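Local coordinates for protein family 88 glycosyl hydrolase (Bacteroides thetaiotaomicron, PDB 5NOA) that probably hydrolyses unsaturated uronic sugars from the ends of plant polysaccharide fragments, in a gut bacterium linked to gum arabic breakdown, at residues N65-F70 with L236-K241; P315-A320 with C369-Y374; A201-R206 with S277-Q282; A99-S104 with R141-Y146. One frame throughout, in Å; residues are numbered along the deposited sequence.

Contact 1 (N65-F70 with L236-K241); sequences NMEAYF and LAKVLK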
# COMPACT_ATOMS: atom_id res chain seq x y z
N ASN A 65 -6.48 8.95 0.85
CA ASN A 65 -7.40 10.08 0.66
C ASN A 65 -8.16 9.96 -0.66
O ASN A 65 -9.37 10.20 -0.71
CB ASN A 65 -6.63 11.38 0.74
CG ASN A 65 -7.55 12.58 0.64
OD1 ASN A 65 -8.51 12.69 1.40
ND2 ASN A 65 -7.28 13.49 -0.30
N MET A 66 -7.44 9.60 -1.72
CA MET A 66 -8.08 9.42 -3.00
C MET A 66 -9.11 8.32 -2.94
O MET A 66 -10.22 8.48 -3.49
CB MET A 66 -7.08 9.20 -4.12
CG MET A 66 -6.27 10.45 -4.46
SD MET A 66 -7.20 11.98 -4.80
CE MET A 66 -8.16 11.53 -6.23
N GLU A 67 -8.81 7.21 -2.26
CA GLU A 67 -9.80 6.17 -2.08
C GLU A 67 -11.06 6.70 -1.39
O GLU A 67 -12.19 6.38 -1.80
CB GLU A 67 -9.20 5.01 -1.28
CG GLU A 67 -9.98 3.73 -1.35
CD GLU A 67 -9.76 2.94 -2.61
OE1 GLU A 67 -10.54 2.02 -2.84
OE2 GLU A 67 -8.79 3.20 -3.36
N ALA A 68 -10.86 7.47 -0.32
CA ALA A 68 -11.99 8.04 0.40
C ALA A 68 -12.81 9.00 -0.49
O ALA A 68 -14.03 9.02 -0.40
CB ALA A 68 -11.50 8.76 1.66
N TYR A 69 -12.14 9.75 -1.36
CA TYR A 69 -12.84 10.61 -2.30
C TYR A 69 -13.64 9.79 -3.29
O TYR A 69 -14.79 10.10 -3.58
CB TYR A 69 -11.86 11.55 -3.04
CG TYR A 69 -12.60 12.42 -4.01
CD1 TYR A 69 -13.49 13.37 -3.54
CD2 TYR A 69 -12.50 12.21 -5.38
CE1 TYR A 69 -14.21 14.14 -4.42
CE2 TYR A 69 -13.24 13.00 -6.27
CZ TYR A 69 -14.10 13.94 -5.77
OH TYR A 69 -14.83 14.70 -6.65
N PHE A 70 -13.03 8.74 -3.84
CA PHE A 70 -13.77 7.88 -4.78
C PHE A 70 -15.01 7.27 -4.12
O PHE A 70 -16.05 7.10 -4.77
CB PHE A 70 -12.90 6.74 -5.29
CG PHE A 70 -11.71 7.17 -6.07
CD1 PHE A 70 -11.64 8.39 -6.71
CD2 PHE A 70 -10.62 6.32 -6.15
CE1 PHE A 70 -10.52 8.75 -7.43
CE2 PHE A 70 -9.51 6.67 -6.88
CZ PHE A 70 -9.46 7.89 -7.52
N LEU A 236 -0.75 -5.65 -5.10
CA LEU A 236 -1.29 -6.60 -6.03
C LEU A 236 -2.80 -6.40 -6.24
O LEU A 236 -3.28 -6.52 -7.37
CB LEU A 236 -1.00 -8.03 -5.59
CG LEU A 236 0.43 -8.49 -5.76
CD1 LEU A 236 0.69 -9.79 -5.01
CD2 LEU A 236 0.81 -8.60 -7.23
N ALA A 237 -3.54 -6.07 -5.19
CA ALA A 237 -4.95 -5.74 -5.35
C ALA A 237 -5.12 -4.57 -6.29
O ALA A 237 -5.94 -4.62 -7.19
CB ALA A 237 -5.58 -5.48 -3.99
N LYS A 238 -4.32 -3.52 -6.12
CA LYS A 238 -4.45 -2.36 -7.00
C LYS A 238 -4.07 -2.68 -8.45
O LYS A 238 -4.71 -2.17 -9.38
CB LYS A 238 -3.63 -1.22 -6.44
CG LYS A 238 -4.28 -0.61 -5.23
CD LYS A 238 -3.38 0.36 -4.54
CE LYS A 238 -3.38 1.71 -5.13
NZ LYS A 238 -4.68 2.44 -4.99
N VAL A 239 -3.09 -3.55 -8.65
CA VAL A 239 -2.76 -4.01 -10.01
C VAL A 239 -3.96 -4.71 -10.62
O VAL A 239 -4.36 -4.39 -11.77
CB VAL A 239 -1.53 -4.93 -10.02
CG1 VAL A 239 -1.41 -5.70 -11.32
CG2 VAL A 239 -0.27 -4.15 -9.78
N LEU A 240 -4.54 -5.67 -9.88
CA LEU A 240 -5.64 -6.45 -10.44
C LEU A 240 -6.87 -5.60 -10.67
O LEU A 240 -7.68 -5.94 -11.54
CB LEU A 240 -5.94 -7.63 -9.55
CG LEU A 240 -4.84 -8.67 -9.58
CD1 LEU A 240 -5.08 -9.78 -8.55
CD2 LEU A 240 -4.63 -9.27 -10.96
N LYS A 241 -7.04 -4.52 -9.90
CA LYS A 241 -8.15 -3.59 -10.12
C LYS A 241 -8.12 -2.96 -11.50
O LYS A 241 -9.16 -2.82 -12.16
CB LYS A 241 -8.13 -2.50 -9.03
CG LYS A 241 -9.27 -1.52 -9.09
CD LYS A 241 -9.14 -0.54 -7.91
CE LYS A 241 -10.27 0.44 -7.80
NZ LYS A 241 -9.94 1.40 -6.73
O HOH W 1 -6.40 4.61 -3.82
O HOH W 2 -9.97 -0.14 -4.20
O HOH W 3 -7.09 1.35 -4.45

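Contact 2 (P315-A320 with C369-Y374); sequences PVVEKA and CERVRY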
# COMPACT_ATOMS: atom_id res chain seq x y z
N PRO A 315 -14.06 -14.48 7.46
CA PRO A 315 -13.87 -14.48 8.91
C PRO A 315 -12.56 -13.82 9.37
O PRO A 315 -12.52 -13.22 10.44
CB PRO A 315 -13.90 -15.97 9.26
CG PRO A 315 -14.75 -16.58 8.21
CD PRO A 315 -14.37 -15.83 6.97
N VAL A 316 -11.53 -13.94 8.57
CA VAL A 316 -10.24 -13.31 8.87
C VAL A 316 -10.42 -11.80 8.81
O VAL A 316 -9.95 -11.05 9.70
CB VAL A 316 -9.20 -13.80 7.86
CG1 VAL A 316 -7.90 -13.03 7.97
CG2 VAL A 316 -8.99 -15.32 8.07
N VAL A 317 -11.06 -11.32 7.73
CA VAL A 317 -11.30 -9.90 7.61
C VAL A 317 -12.13 -9.38 8.76
O VAL A 317 -11.85 -8.30 9.29
CB VAL A 317 -11.98 -9.58 6.26
CG1 VAL A 317 -12.42 -8.12 6.21
CG2 VAL A 317 -11.07 -9.93 5.08
N GLU A 318 -13.13 -10.14 9.19
CA GLU A 318 -13.95 -9.67 10.28
C GLU A 318 -13.16 -9.48 11.56
O GLU A 318 -13.35 -8.48 12.27
CB GLU A 318 -15.14 -10.58 10.56
CG GLU A 318 -16.16 -10.58 9.43
CD GLU A 318 -16.70 -9.20 9.12
OE1 GLU A 318 -17.16 -8.47 10.04
OE2 GLU A 318 -16.60 -8.79 7.97
N LYS A 319 -12.27 -10.41 11.87
CA LYS A 319 -11.43 -10.28 13.07
C LYS A 319 -10.50 -9.08 12.93
O LYS A 319 -10.23 -8.39 13.91
CB LYS A 319 -10.64 -11.55 13.32
CG LYS A 319 -11.44 -12.69 13.89
CD LYS A 319 -10.56 -13.87 14.28
CE LYS A 319 -10.31 -14.76 13.10
NZ LYS A 319 -9.57 -15.96 13.55
N ALA A 320 -9.96 -8.86 11.73
CA ALA A 320 -9.07 -7.72 11.49
C ALA A 320 -9.78 -6.39 11.65
O ALA A 320 -9.26 -5.47 12.28
CB ALA A 320 -8.41 -7.85 10.15
N CYS A 369 -12.63 1.85 3.39
CA CYS A 369 -13.39 2.06 2.18
C CYS A 369 -13.82 0.72 1.60
O CYS A 369 -14.95 0.58 1.10
CB CYS A 369 -12.59 2.85 1.17
SG CYS A 369 -12.37 4.61 1.58
N GLU A 370 -12.91 -0.24 1.57
CA GLU A 370 -13.24 -1.54 1.01
C GLU A 370 -14.29 -2.26 1.86
O GLU A 370 -15.13 -2.99 1.30
CB GLU A 370 -12.00 -2.39 0.80
CG GLU A 370 -12.22 -3.52 -0.18
CD GLU A 370 -12.60 -3.08 -1.59
OE1 GLU A 370 -12.23 -1.96 -2.05
OE2 GLU A 370 -13.30 -3.84 -2.26
N ARG A 371 -14.28 -2.02 3.16
CA ARG A 371 -15.33 -2.57 4.00
C ARG A 371 -16.69 -2.02 3.66
O ARG A 371 -17.67 -2.76 3.64
CB ARG A 371 -15.03 -2.31 5.48
CG ARG A 371 -16.10 -2.93 6.35
CD ARG A 371 -15.68 -3.13 7.74
NE ARG A 371 -16.65 -3.89 8.51
CZ ARG A 371 -16.77 -5.22 8.49
NH1 ARG A 371 -15.99 -6.00 7.78
NH2 ARG A 371 -17.70 -5.78 9.24
N VAL A 372 -16.78 -0.71 3.41
CA VAL A 372 -18.06 -0.13 2.99
C VAL A 372 -18.58 -0.83 1.75
O VAL A 372 -19.77 -1.17 1.67
CB VAL A 372 -17.93 1.38 2.77
CG1 VAL A 372 -19.19 1.95 2.10
CG2 VAL A 372 -17.66 2.09 4.06
N ARG A 373 -17.69 -1.05 0.78
CA ARG A 373 -18.09 -1.75 -0.44
C ARG A 373 -18.63 -3.16 -0.18
O ARG A 373 -19.66 -3.58 -0.73
CB ARG A 373 -16.97 -1.75 -1.47
CG ARG A 373 -16.54 -0.33 -1.87
CD ARG A 373 -15.46 -0.34 -2.92
NE ARG A 373 -14.95 1.03 -3.21
CZ ARG A 373 -13.80 1.52 -2.77
NH1 ARG A 373 -12.92 0.84 -2.00
NH2 ARG A 373 -13.49 2.76 -3.14
N TYR A 374 -17.98 -3.89 0.71
CA TYR A 374 -18.48 -5.21 1.13
C TYR A 374 -19.85 -5.10 1.82
O TYR A 374 -20.80 -5.82 1.46
CB TYR A 374 -17.46 -5.86 2.08
CG TYR A 374 -18.05 -7.02 2.82
CD1 TYR A 374 -18.41 -8.18 2.15
CD2 TYR A 374 -18.23 -6.97 4.18
CE1 TYR A 374 -18.97 -9.24 2.82
CE2 TYR A 374 -18.77 -8.04 4.86
CZ TYR A 374 -19.14 -9.17 4.17
OH TYR A 374 -19.71 -10.22 4.88

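Contact 3 (A201-R206 with S277-Q282); sequences AGLYYR and SMLDAQ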
# COMPACT_ATOMS: atom_id res chain seq x y z
N ALA A 201 7.04 -20.57 2.38
CA ALA A 201 6.18 -19.85 3.33
C ALA A 201 5.04 -19.11 2.66
O ALA A 201 4.05 -18.77 3.30
CB ALA A 201 7.00 -18.87 4.11
N GLY A 202 5.22 -18.77 1.39
CA GLY A 202 4.22 -17.97 0.69
C GLY A 202 4.16 -16.51 1.09
O GLY A 202 3.14 -15.88 0.95
N LEU A 203 5.28 -15.96 1.57
CA LEU A 203 5.36 -14.57 2.02
C LEU A 203 6.63 -13.94 1.46
O LEU A 203 7.54 -14.64 1.02
CB LEU A 203 5.40 -14.54 3.56
CG LEU A 203 4.14 -14.98 4.30
CD1 LEU A 203 4.39 -15.01 5.78
CD2 LEU A 203 2.94 -14.13 3.99
N TYR A 204 6.64 -12.61 1.45
CA TYR A 204 7.78 -11.83 1.00
C TYR A 204 8.63 -11.36 2.17
O TYR A 204 8.14 -10.74 3.12
CB TYR A 204 7.31 -10.58 0.26
CG TYR A 204 6.80 -10.84 -1.14
CD1 TYR A 204 5.49 -11.26 -1.33
CD2 TYR A 204 7.59 -10.71 -2.25
CE1 TYR A 204 4.98 -11.55 -2.57
CE2 TYR A 204 7.08 -10.97 -3.53
CZ TYR A 204 5.80 -11.42 -3.66
OH TYR A 204 5.28 -11.69 -4.89
N TYR A 205 9.92 -11.56 2.04
CA TYR A 205 10.88 -10.88 2.89
C TYR A 205 10.87 -9.39 2.57
O TYR A 205 10.62 -8.99 1.44
CB TYR A 205 12.27 -11.48 2.70
CG TYR A 205 12.37 -12.93 3.18
CD1 TYR A 205 12.34 -13.25 4.54
CD2 TYR A 205 12.48 -13.98 2.29
CE1 TYR A 205 12.43 -14.56 4.97
CE2 TYR A 205 12.54 -15.30 2.70
CZ TYR A 205 12.53 -15.58 4.05
OH TYR A 205 12.58 -16.89 4.47
N ARG A 206 11.26 -8.60 3.54
CA ARG A 206 11.24 -7.17 3.32
C ARG A 206 12.26 -6.69 2.26
O ARG A 206 12.04 -5.66 1.62
CB ARG A 206 11.36 -6.40 4.60
CG ARG A 206 12.71 -6.45 5.23
CD ARG A 206 12.63 -6.12 6.69
NE ARG A 206 12.37 -4.74 6.98
CZ ARG A 206 12.19 -4.22 8.21
NH1 ARG A 206 12.21 -4.94 9.39
NH2 ARG A 206 11.95 -2.92 8.32
N SER A 277 6.71 -9.09 13.27
CA SER A 277 7.26 -10.31 12.64
C SER A 277 6.08 -11.27 12.54
O SER A 277 5.56 -11.76 13.55
CB SER A 277 8.39 -10.90 13.47
OG SER A 277 9.05 -11.95 12.79
N MET A 278 5.60 -11.49 11.33
CA MET A 278 4.28 -12.13 11.14
C MET A 278 4.19 -13.51 11.74
O MET A 278 3.13 -13.89 12.21
CB MET A 278 3.98 -12.23 9.64
CG MET A 278 3.78 -10.89 8.98
SD MET A 278 3.71 -10.97 7.16
CE MET A 278 2.15 -11.84 6.92
N LEU A 279 5.31 -14.27 11.69
CA LEU A 279 5.34 -15.65 12.15
C LEU A 279 5.92 -15.81 13.55
O LEU A 279 6.09 -16.93 13.99
CB LEU A 279 6.11 -16.52 11.16
CG LEU A 279 5.67 -16.48 9.72
CD1 LEU A 279 6.47 -17.45 8.88
CD2 LEU A 279 4.20 -16.75 9.52
N ASP A 280 6.21 -14.72 14.25
CA ASP A 280 6.81 -14.82 15.58
C ASP A 280 6.31 -13.69 16.44
O ASP A 280 6.93 -12.62 16.49
CB ASP A 280 8.33 -14.81 15.49
CG ASP A 280 9.02 -15.06 16.86
OD1 ASP A 280 8.32 -15.07 17.89
OD2 ASP A 280 10.27 -15.20 16.90
N ALA A 281 5.17 -13.92 17.10
CA ALA A 281 4.57 -12.87 17.93
C ALA A 281 5.49 -12.40 19.05
O ALA A 281 5.48 -11.23 19.39
CB ALA A 281 3.24 -13.32 18.52
N GLN A 282 6.35 -13.26 19.59
CA GLN A 282 7.20 -12.86 20.72
C GLN A 282 8.39 -12.02 20.31
O GLN A 282 8.97 -11.31 21.13
CB GLN A 282 7.70 -14.09 21.51
CG GLN A 282 6.64 -15.08 21.94
CD GLN A 282 5.49 -14.42 22.65
OE1 GLN A 282 4.32 -14.57 22.26
NE2 GLN A 282 5.80 -13.67 23.71

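Contact 4 (A99-S104 with R141-Y146); sequences ANWKYS and REVMEY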
# COMPACT_ATOMS: atom_id res chain seq x y z
N ALA A 99 21.89 11.69 -15.59
CA ALA A 99 23.11 10.93 -15.21
C ALA A 99 23.26 10.78 -13.69
O ALA A 99 23.98 9.90 -13.23
CB ALA A 99 24.35 11.59 -15.80
N ASN A 100 22.69 11.68 -12.91
CA ASN A 100 22.72 11.61 -11.45
C ASN A 100 21.54 10.86 -10.90
O ASN A 100 21.50 10.71 -9.68
CB ASN A 100 22.80 13.03 -10.83
CG ASN A 100 24.23 13.55 -10.71
OD1 ASN A 100 25.15 13.09 -11.38
ND2 ASN A 100 24.40 14.55 -9.87
N TRP A 101 20.58 10.40 -11.73
CA TRP A 101 19.41 9.73 -11.17
C TRP A 101 19.75 8.41 -10.54
O TRP A 101 20.47 7.61 -11.10
CB TRP A 101 18.28 9.50 -12.20
CG TRP A 101 17.60 10.78 -12.69
CD1 TRP A 101 17.87 12.07 -12.29
CD2 TRP A 101 16.50 10.86 -13.58
NE1 TRP A 101 17.04 12.94 -12.94
CE2 TRP A 101 16.17 12.22 -13.71
CE3 TRP A 101 15.75 9.91 -14.30
CZ2 TRP A 101 15.11 12.65 -14.51
CZ3 TRP A 101 14.71 10.34 -15.09
CH2 TRP A 101 14.41 11.70 -15.22
N LYS A 102 19.22 8.21 -9.33
CA LYS A 102 19.51 7.05 -8.50
C LYS A 102 18.24 6.36 -8.05
O LYS A 102 17.17 6.95 -8.01
CB LYS A 102 20.38 7.46 -7.30
CG LYS A 102 21.78 7.99 -7.74
CD LYS A 102 22.62 8.57 -6.61
CE LYS A 102 23.92 9.18 -7.08
NZ LYS A 102 23.66 10.47 -7.78
N TYR A 103 18.40 5.09 -7.69
CA TYR A 103 17.30 4.26 -7.25
C TYR A 103 17.53 3.43 -6.02
O TYR A 103 16.67 2.64 -5.64
CB TYR A 103 16.73 3.40 -8.37
CG TYR A 103 17.60 2.37 -8.99
CD1 TYR A 103 18.53 2.73 -9.98
CD2 TYR A 103 17.43 1.03 -8.71
CE1 TYR A 103 19.28 1.75 -10.62
CE2 TYR A 103 18.14 0.06 -9.37
CZ TYR A 103 19.07 0.42 -10.33
OH TYR A 103 19.79 -0.52 -11.02
N SER A 104 18.69 3.61 -5.36
CA SER A 104 18.84 3.16 -3.98
C SER A 104 18.12 4.13 -3.05
O SER A 104 17.41 5.01 -3.52
CB SER A 104 20.32 3.05 -3.68
OG SER A 104 20.96 4.27 -3.94
N ARG A 141 5.24 10.44 -16.66
CA ARG A 141 5.57 9.77 -17.91
C ARG A 141 7.06 9.90 -18.26
O ARG A 141 7.68 8.95 -18.69
CB ARG A 141 4.74 10.33 -19.06
CG ARG A 141 3.27 9.90 -19.07
CD ARG A 141 2.55 10.34 -20.34
NE ARG A 141 3.33 9.80 -21.43
CZ ARG A 141 3.47 10.32 -22.64
NH1 ARG A 141 2.73 11.36 -23.03
NH2 ARG A 141 4.37 9.81 -23.46
N GLU A 142 7.63 11.09 -18.07
CA GLU A 142 9.04 11.31 -18.39
C GLU A 142 9.90 10.33 -17.59
O GLU A 142 10.77 9.67 -18.12
CB GLU A 142 9.45 12.75 -18.05
CG GLU A 142 10.93 13.01 -18.30
CD GLU A 142 11.45 14.31 -17.70
OE1 GLU A 142 10.83 14.93 -16.78
OE2 GLU A 142 12.56 14.72 -18.15
N VAL A 143 9.63 10.24 -16.30
CA VAL A 143 10.43 9.41 -15.43
C VAL A 143 10.23 7.95 -15.73
O VAL A 143 11.22 7.21 -15.90
CB VAL A 143 10.08 9.72 -13.95
CG1 VAL A 143 10.68 8.70 -13.02
CG2 VAL A 143 10.55 11.13 -13.59
N MET A 144 8.97 7.50 -15.80
CA MET A 144 8.78 6.06 -15.99
C MET A 144 9.21 5.58 -17.37
O MET A 144 9.76 4.49 -17.51
CB MET A 144 7.33 5.65 -15.71
CG MET A 144 6.81 5.96 -14.31
SD MET A 144 7.94 5.61 -12.93
CE MET A 144 8.17 3.84 -13.07
N GLU A 145 8.99 6.40 -18.38
CA GLU A 145 9.41 6.05 -19.74
C GLU A 145 10.94 6.04 -19.86
O GLU A 145 11.47 5.16 -20.54
CB GLU A 145 8.68 6.89 -20.77
CG GLU A 145 7.18 6.54 -20.73
CD GLU A 145 6.20 7.54 -21.35
OE1 GLU A 145 6.63 8.43 -22.12
OE2 GLU A 145 4.97 7.42 -21.06
N TYR A 146 11.65 6.95 -19.19
CA TYR A 146 13.10 6.83 -19.14
C TYR A 146 13.50 5.54 -18.42
O TYR A 146 14.32 4.76 -18.90
CB TYR A 146 13.74 8.04 -18.45
CG TYR A 146 15.23 7.81 -18.28
CD1 TYR A 146 16.09 7.90 -19.38
CD2 TYR A 146 15.77 7.45 -17.06
CE1 TYR A 146 17.44 7.63 -19.24
CE2 TYR A 146 17.12 7.21 -16.91
CZ TYR A 146 17.96 7.29 -18.00
OH TYR A 146 19.30 7.04 -17.86

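Contact 1 (N65-F70 with L236-K241)
Glu-67 and Lys-241 reach for each other from opposite directions, and with Lys-238 they carry the contact between N65-F70 and L236-K241. The lysine is fully extended from CG to its amine, whereas the glutamate bends at chi2 (79°). NZ of Lys-241 ends up 4.0 Å from OE1 of Glu-67 and equally far from OE2, a long salt bridge without a direct hydrogen bond. A water closes the gap: it donates to Glu-67 OE1 at 2.6 Å and accepts from Lys-241 NZ at 3.0 Å. Both segments belong to long helices of the (alpha/alpha)6 barrel expected of the six-hairpin clan, and at the level of Glu-67 and Lys-238 their CA atoms are still 11.2 Å apart. Long polar chains with waters between them span this distance here. Lys-238 curls at chi3 and chi4, bringing NZ to 4.5 Å from Glu-67 OE2, too far for a salt bridge. One water joins that nitrogen and OE2 at 2.7 Å to each, and a second links the same two atoms with a weak bond to the amine. Tyr-163, Pro-167 and Tyr-297 pack against the Lys-238 side chain. The strongest partner of Glu-67 is Arg-373, whose NH1 takes OE1 in a salt bridge; the buried carboxylate thus has Arg-373 bonded directly and the two lysines mostly through water.

Contact 2 (P315-A320 with C369-Y374)
Glu-318, with CG anti to its carbonyl carbon (chi1 -68°) and a fold at chi2, meets an Arg-371 that runs extended from CG to NE, and the two side chains cross at about a right angle. The arginine grips end-on, one nitrogen to each carboxylate oxygen. NH1 donates to Glu-318 OE2 at 2.9 Å, nearly straight (172°) and within the guanidinium plane. NH2 gives OE1 a bond of the same 2.9 Å that is more bent, using the syn lone pair of that oxygen. Because carboxylate and guanidinium planes are turned 45° apart, the pair is twisted and not coplanar. The segments lie on helices 310-328 and 358-377, consecutive helices of the chain, in the (alpha/alpha)6 barrel expected of this family. Their local axes come no closer than 12.4 Å, a spacing that suits long charged side chains better than short apolar ones. Val-317 nevertheless adds a methyl, CG1, 4.4 Å from Arg-371 NH1 near the edge of the guanidinium. One turn on from Arg-371, the ring of Tyr-374 brings CE2 to 3.9 Å from Glu-318 OE2. That oxygen is also held by Gln-314 NE2 from the preceding turn of its own helix, so a second-shell amide helps fix the carboxylate. Helix 289-304 supplies Gln-300, which packs against both Val-317 and Tyr-374. Within the other segment, Arg-373 NH1 bridges to Glu-370 OE1 at 2.9 Å.

Contact 3 (A201-R206 with S277-Q282)
Met-278 and Leu-279, at the two middle positions of a type I beta turn, both press on Leu-203. The turn opens at Ser-277, whose carbonyl O accepts the backbone N of Asp-280 at 3.1 Å, while its hydroxyl OG is hydrogen-bonded to Asp-223. Met-278 follows and meets Leu-203 tip to tip. Its chain stays extended through chi2 and bends only at chi3 (68°), which delivers the terminal methyl CE to 3.8 Å from Leu-203 CD2 and 4.0 Å from CD1. A flexible, unbranched thioether suits this place, since it can reach into the interior and still adapt to a branched neighbour. Leu-279 approaches the same leucine, also tip to tip, its CD2 lying 4.1 Å from Leu-203 CD1. Asp-280 ends the turn with its carboxylate turned to other parts of the chain: OD2 is hydrogen-bonded to Ser-217 and Asn-219. Leu-203 itself lies in the short, weakly bonded strand 203-204, paired antiparallel with 197-198. Leu-260 and Val-264 of helix 250-266 and Phe-224 pack round it, so Leu-203 is held between the loop before helix 289-304, Phe-224 and helix 250-266. No hydrogen bond joins the two segments, so the attachment between them is by methyl groups alone, with its polar ties made to residues around it.

Contact 4 (A99-S104 with R141-Y146)
The indole of Trp-101 and the ring of Tyr-146 stand almost perpendicular, their planes at 88° and the centroid of the tryptophan's six-membered ring 5.4 Å from that of the tyrosine. The approach is oblique, and the closest atoms are Tyr-146 CD2 and Trp-101 CZ3, 3.7 Å apart, with CE3 of the indole just as near to CD2. Tyr-146 belongs to helix 135-149 of the (alpha/alpha)6 barrel expected of the family, and Trp-101 to the long loop between helices 75-87 and 120-130, so the contact lays a loop against a barrel helix. The tyrosine gets there with CG anti to its own amide nitrogen (chi1 174°), which sets its ring against the indole. One turn earlier on the same helix, Val-143 offers CG2 to Trp-101 CH2 at 4.2 Å. Val-112, from the same loop, packs on both Trp-101 and Val-143 and continues the apolar surface. A tryptophan suits this buried place because its large ring can cover two helix residues at once while NE1, its one polar atom, is satisfied by the carbonyl O of Ser-95. On the helix, Glu-145 lies at the edge of the Arg-141 guanidinium, which holds it side-on through NE and NH2. The loop has an internal tie of its own beside the tryptophan, where Lys-102 NZ donates to the carbonyl O of Asn-100 at 2.9 Å.

In the fold
Contacts 1 and 2 are neighbours, their centres 15 Å apart, and they meet directly where helix 56-72 touches helix 358-377, Cys-369 packing on Glu-67 and Ala-68. Contact 1 is the most central. Contact 3 lies about 25 Å from it, centre to centre, and strand 203-204 leads on in the chain to helix 226-242. The centre of contact 4 sits about 38 Å from that of contact 2, on the opposite side of the chain's centre. Along the sequence, both segments of contact 4 fall between those of contact 1, contact 3 alternates with contact 1, and contact 2 comes last. Polar bridges thus join barrel helices, whereas the apolar contacts 3 and 4 join a loop to strand 203-204 and to helix 135-149.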